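Local coordinates for protein putidaredoxin reductase (Pseudomonas putida, PDB 1Q1R) that uses bound FAD to pass electrons, probably from NADH, to the iron-sulfur protein putidaredoxin, which serves the cytochrome P450cam monooxygenase, at residues E140-R143 with R144-A148; V406-K409 with E410-A414. All blocks are in the same frame, centred on the assembly; numbering follows the deposited sequence.

Interaction 1: residues E140-R143 with R144-A148; sequences ECIR and RQLIA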
loop_
_atom_site.group_PDB
_atom_site.type_symbol
_atom_site.label_atom_id
_atom_site.label_comp_id
_atom_site.label_asym_id
_atom_site.label_seq_id
_atom_site.Cartn_x
_atom_site.Cartn_y
_atom_site.Cartn_z
ATOM N N GLU A 140 8.005 2.353 15.651
ATOM C CA GLU A 140 8.287 2.428 17.080
ATOM C C GLU A 140 8.972 3.745 17.459
ATOM O O GLU A 140 8.680 4.320 18.512
ATOM C CB GLU A 140 9.101 1.197 17.508
ATOM C CG GLU A 140 8.343 -0.098 17.169
ATOM C CD GLU A 140 8.936 -1.367 17.774
ATOM O OE1 GLU A 140 10.166 -1.546 17.744
ATOM O OE2 GLU A 140 8.154 -2.202 18.266
ATOM N N CYS A 141 9.857 4.237 16.593
ATOM C CA CYS A 141 10.542 5.510 16.840
ATOM C C CYS A 141 9.499 6.630 16.879
ATOM O O CYS A 141 9.538 7.515 17.735
ATOM C CB CYS A 141 11.559 5.790 15.728
ATOM S SG CYS A 141 12.332 7.442 15.787
ATOM N N ILE A 142 8.558 6.588 15.942
ATOM C CA ILE A 142 7.505 7.590 15.902
ATOM C C ILE A 142 6.570 7.453 17.112
ATOM O O ILE A 142 6.286 8.435 17.807
ATOM C CB ILE A 142 6.667 7.470 14.604
ATOM C CG1 ILE A 142 7.480 7.974 13.406
ATOM C CG2 ILE A 142 5.359 8.264 14.746
ATOM C CD1 ILE A 142 6.930 7.524 12.059
ATOM N N ARG A 143 6.088 6.240 17.370
ATOM C CA ARG A 143 5.176 6.045 18.496
ATOM C C ARG A 143 5.726 6.563 19.823
ATOM O O ARG A 143 4.989 7.166 20.605
ATOM C CB ARG A 143 4.806 4.575 18.666
ATOM C CG ARG A 143 3.942 4.350 19.913
ATOM C CD ARG A 143 4.368 3.105 20.648
ATOM N NE ARG A 143 3.697 1.930 20.125
ATOM C CZ ARG A 143 4.275 0.751 19.923
ATOM N NH1 ARG A 143 5.571 0.567 20.193
ATOM N NH2 ARG A 143 3.537 -0.247 19.459
ATOM N N ARG A 144 7.007 6.317 20.086
ATOM C CA ARG A 144 7.618 6.776 21.334
ATOM C C ARG A 144 7.515 8.291 21.457
ATOM O O ARG A 144 7.520 8.833 22.557
ATOM C CB ARG A 144 9.101 6.371 21.409
ATOM C CG ARG A 144 9.345 4.874 21.610
ATOM C CD ARG A 144 10.808 4.592 21.959
ATOM N NE ARG A 144 11.731 5.024 20.911
ATOM C CZ ARG A 144 12.108 4.272 19.881
ATOM N NH1 ARG A 144 11.650 3.034 19.745
ATOM N NH2 ARG A 144 12.949 4.762 18.976
ATOM N N GLN A 145 7.412 8.970 20.319
ATOM C CA GLN A 145 7.335 10.423 20.310
ATOM C C GLN A 145 5.937 11.001 20.102
ATOM O O GLN A 145 5.792 12.205 19.904
ATOM C CB GLN A 145 8.294 10.968 19.250
ATOM C CG GLN A 145 9.731 10.510 19.485
ATOM C CD GLN A 145 10.695 10.995 18.433
ATOM O OE1 GLN A 145 11.055 12.177 18.398
ATOM N NE2 GLN A 145 11.120 10.086 17.558
ATOM N N LEU A 146 4.908 10.160 20.131
ATOM C CA LEU A 146 3.546 10.676 19.970
ATOM C C LEU A 146 3.123 11.150 21.353
ATOM O O LEU A 146 2.404 10.464 22.070
ATOM C CB LEU A 146 2.608 9.582 19.449
ATOM C CG LEU A 146 2.878 9.134 18.008
ATOM C CD1 LEU A 146 1.834 8.103 17.597
ATOM C CD2 LEU A 146 2.828 10.334 17.063
ATOM N N ILE A 147 3.579 12.346 21.705
ATOM C CA ILE A 147 3.348 12.933 23.018
ATOM C C ILE A 147 2.335 14.068 23.072
ATOM O O ILE A 147 2.407 15.018 22.293
ATOM C CB ILE A 147 4.688 13.436 23.569
ATOM C CG1 ILE A 147 5.688 12.271 23.573
ATOM C CG2 ILE A 147 4.507 14.028 24.962
ATOM C CD1 ILE A 147 7.125 12.703 23.654
ATOM N N ALA A 148 1.408 13.974 24.018
ATOM C CA ALA A 148 0.376 14.990 24.186
ATOM C C ALA A 148 0.964 16.394 24.250
ATOM O O ALA A 148 1.966 16.643 24.933
ATOM C CB ALA A 148 -0.444 14.707 25.446
#
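Q145 reaches back along the helix to the carbonyl of C141: its NE2 gives a hydrogen bond to C141 O at 3.0 Å, fairly straight at the hydrogen (161°) and in the plane of the glutamine amide, although it arrives above the carbonyl plane. With CG beside its own backbone N (chi1 -57°) and the rest of the chain extended, the amide lies against the helix side, and NE2 also passes 3.4 Å from C141 SG. A second bond from NE2 goes to N128 O, so the amide nitrogen joins the helix end to the chain just before strand 130-132; glutamine suits this place because one NH2 group can serve two carbonyls.

The backbone bonds change character here. R144 N still bonds to E140 O in the i to i+4 manner, but Q145 N turns to I142 O at 2.8 Å and L146 N to R143 O, both three residues back.

The R144 side chain folds back over the last turn, bent at chi3 (-61°), and lays one guanidinium face over E140 O and C141 CA, both toward its rim, NH2 coming within 3.3 Å of C141 CA. This is packing against backbone: the angle from NH1 to E140 O is too poor for a hydrogen bond. E140 itself sends OE2 to Y52 OH, while R143 NH2 bonds to Y52 O and R143 makes a cation-pi contact with the Y52 ring.

Across the two segments the apolar pair is I142 CG2 with L146 CD2, 4.0 Å apart; both side chains also touch L53 and strand 241-244, where branched hydrocarbon suits the apolar surroundings. The shift to i to i+3 bonds, followed by an inverse gamma turn centred on L146, marks the C-terminal end of helix 136-144 where the chain leaves for strand 151-155 of a parallel Rossmann-type sheet.

Interaction 2: residues V406-K409 with E410-A414; sequences VPLK and EIIAA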
loop_
_atom_site.group_PDB
_atom_site.type_symbol
_atom_site.label_atom_id
_atom_site.label_comp_id
_atom_site.label_asym_id
_atom_site.label_seq_id
_atom_site.Cartn_x
_atom_site.Cartn_y
_atom_site.Cartn_z
ATOM N N VAL A 406 -33.737 2.974 -3.336
ATOM C CA VAL A 406 -33.592 1.793 -4.185
ATOM C C VAL A 406 -32.346 1.011 -3.771
ATOM O O VAL A 406 -31.223 1.441 -4.031
ATOM C CB VAL A 406 -33.441 2.194 -5.669
ATOM C CG1 VAL A 406 -33.337 0.956 -6.534
ATOM C CG2 VAL A 406 -34.621 3.060 -6.101
ATOM N N PRO A 407 -32.527 -0.147 -3.115
ATOM C CA PRO A 407 -31.393 -0.964 -2.676
ATOM C C PRO A 407 -30.433 -1.317 -3.812
ATOM O O PRO A 407 -30.853 -1.637 -4.927
ATOM C CB PRO A 407 -32.068 -2.195 -2.075
ATOM C CG PRO A 407 -33.349 -1.634 -1.535
ATOM C CD PRO A 407 -33.800 -0.746 -2.675
ATOM N N LEU A 408 -29.139 -1.257 -3.517
ATOM C CA LEU A 408 -28.115 -1.556 -4.506
ATOM C C LEU A 408 -28.287 -2.982 -5.021
ATOM O O LEU A 408 -28.048 -3.261 -6.196
ATOM C CB LEU A 408 -26.729 -1.362 -3.885
ATOM C CG LEU A 408 -25.544 -1.141 -4.825
ATOM C CD1 LEU A 408 -25.846 -0.013 -5.807
ATOM C CD2 LEU A 408 -24.306 -0.806 -3.994
ATOM N N LYS A 409 -28.724 -3.877 -4.141
ATOM C CA LYS A 409 -28.942 -5.271 -4.510
ATOM C C LYS A 409 -29.924 -5.369 -5.680
ATOM O O LYS A 409 -29.716 -6.146 -6.607
ATOM C CB LYS A 409 -29.503 -6.055 -3.321
ATOM C CG LYS A 409 -29.710 -7.541 -3.610
ATOM C CD LYS A 409 -30.790 -8.150 -2.716
ATOM C CE LYS A 409 -30.462 -8.010 -1.237
ATOM N NZ LYS A 409 -31.539 -8.588 -0.375
ATOM N N GLU A 410 -30.994 -4.581 -5.635
ATOM C CA GLU A 410 -31.988 -4.615 -6.703
ATOM C C GLU A 410 -31.489 -3.958 -7.983
ATOM O O GLU A 410 -31.876 -4.359 -9.080
ATOM C CB GLU A 410 -33.299 -3.973 -6.241
ATOM C CG GLU A 410 -34.071 -4.846 -5.252
ATOM C CD GLU A 410 -34.212 -6.300 -5.730
ATOM O OE1 GLU A 410 -34.882 -6.547 -6.766
ATOM O OE2 GLU A 410 -33.643 -7.201 -5.065
ATOM N N ILE A 411 -30.625 -2.957 -7.847
ATOM C CA ILE A 411 -30.065 -2.288 -9.015
ATOM C C ILE A 411 -29.190 -3.320 -9.724
ATOM O O ILE A 411 -29.178 -3.426 -10.955
ATOM C CB ILE A 411 -29.207 -1.072 -8.602
ATOM C CG1 ILE A 411 -30.094 -0.026 -7.917
ATOM C CG2 ILE A 411 -28.518 -0.475 -9.823
ATOM C CD1 ILE A 411 -29.338 1.159 -7.332
ATOM N N ILE A 412 -28.468 -4.094 -8.923
ATOM C CA ILE A 412 -27.595 -5.134 -9.441
ATOM C C ILE A 412 -28.419 -6.243 -10.083
ATOM O O ILE A 412 -28.096 -6.719 -11.172
ATOM C CB ILE A 412 -26.726 -5.719 -8.310
ATOM C CG1 ILE A 412 -25.744 -4.646 -7.821
ATOM C CG2 ILE A 412 -26.003 -6.973 -8.793
ATOM C CD1 ILE A 412 -24.995 -5.025 -6.563
ATOM N N ALA A 413 -29.493 -6.646 -9.413
ATOM C CA ALA A 413 -30.360 -7.696 -9.932
ATOM C C ALA A 413 -30.865 -7.317 -11.316
ATOM O O ALA A 413 -30.833 -8.124 -12.248
ATOM C CB ALA A 413 -31.536 -7.918 -8.988
ATOM N N ALA A 414 -31.318 -6.077 -11.453
ATOM C CA ALA A 414 -31.833 -5.597 -12.727
ATOM C C ALA A 414 -30.764 -5.649 -13.818
ATOM O O ALA A 414 -31.036 -6.073 -14.940
ATOM C CB ALA A 414 -32.357 -4.176 -12.571
#
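P407 O accepts the first bond of the helix, from I411 N at 3.2 Å, with a weak second one from E410 N; L408 O to I412 N (2.9 Å) and K409 O to A413 N carry on the i to i+4 ladder. P407 stands at the N-cap, where the backbone N gives no bond within the helix, so the missing N-H of proline loses none there. V406 and I411 cross at about a right angle: V406 CG1, opposite its backbone N (chi1 -178°), meets I411 CG1 at 3.7 Å. From L408, the first helical residue, CD1 approaches I411 CD1 at 4.0 Å. This is the N-terminal start of helix 408-421, the last helix of the chain, and its apolar side, with L408, I411 and I412, faces helices 380-391 and 398-401. With an alanine in place of I411, V406 CG1 and L408 CD1 would probably lose the side chain they share, and a gap would be likely to open beside L400. On the exposed side, K409 and E410 run side by side: K409 CD lies 3.8 Å from E410 OE2, whereas K409 NZ stays 5.3 Å from E410 OE2, too far for a salt bridge, though the opposite charges may attract weakly; both residues suit an exposed face.

How the interactions relate
Interaction 1 and interaction 2 sit at opposite kinds of helix end: 140-148 closes helix 136-144, whereas 406-414 opens helix 408-421. They do not touch; their centres are 47 Å apart and their nearest atoms about 35 Å. Interaction 1 falls in the pyridine nucleotide-disulphide oxidoreductase part of the chain, interaction 2 in the C-terminal reductase part. Interaction 1 is the one placed near the cofactor: the side chain of I142 is about 8 Å from the bound FAD, close to it but not touching it. The centre of interaction 2 lies about 31 Å from the centre of the chain, against about 22 Å for that of interaction 1.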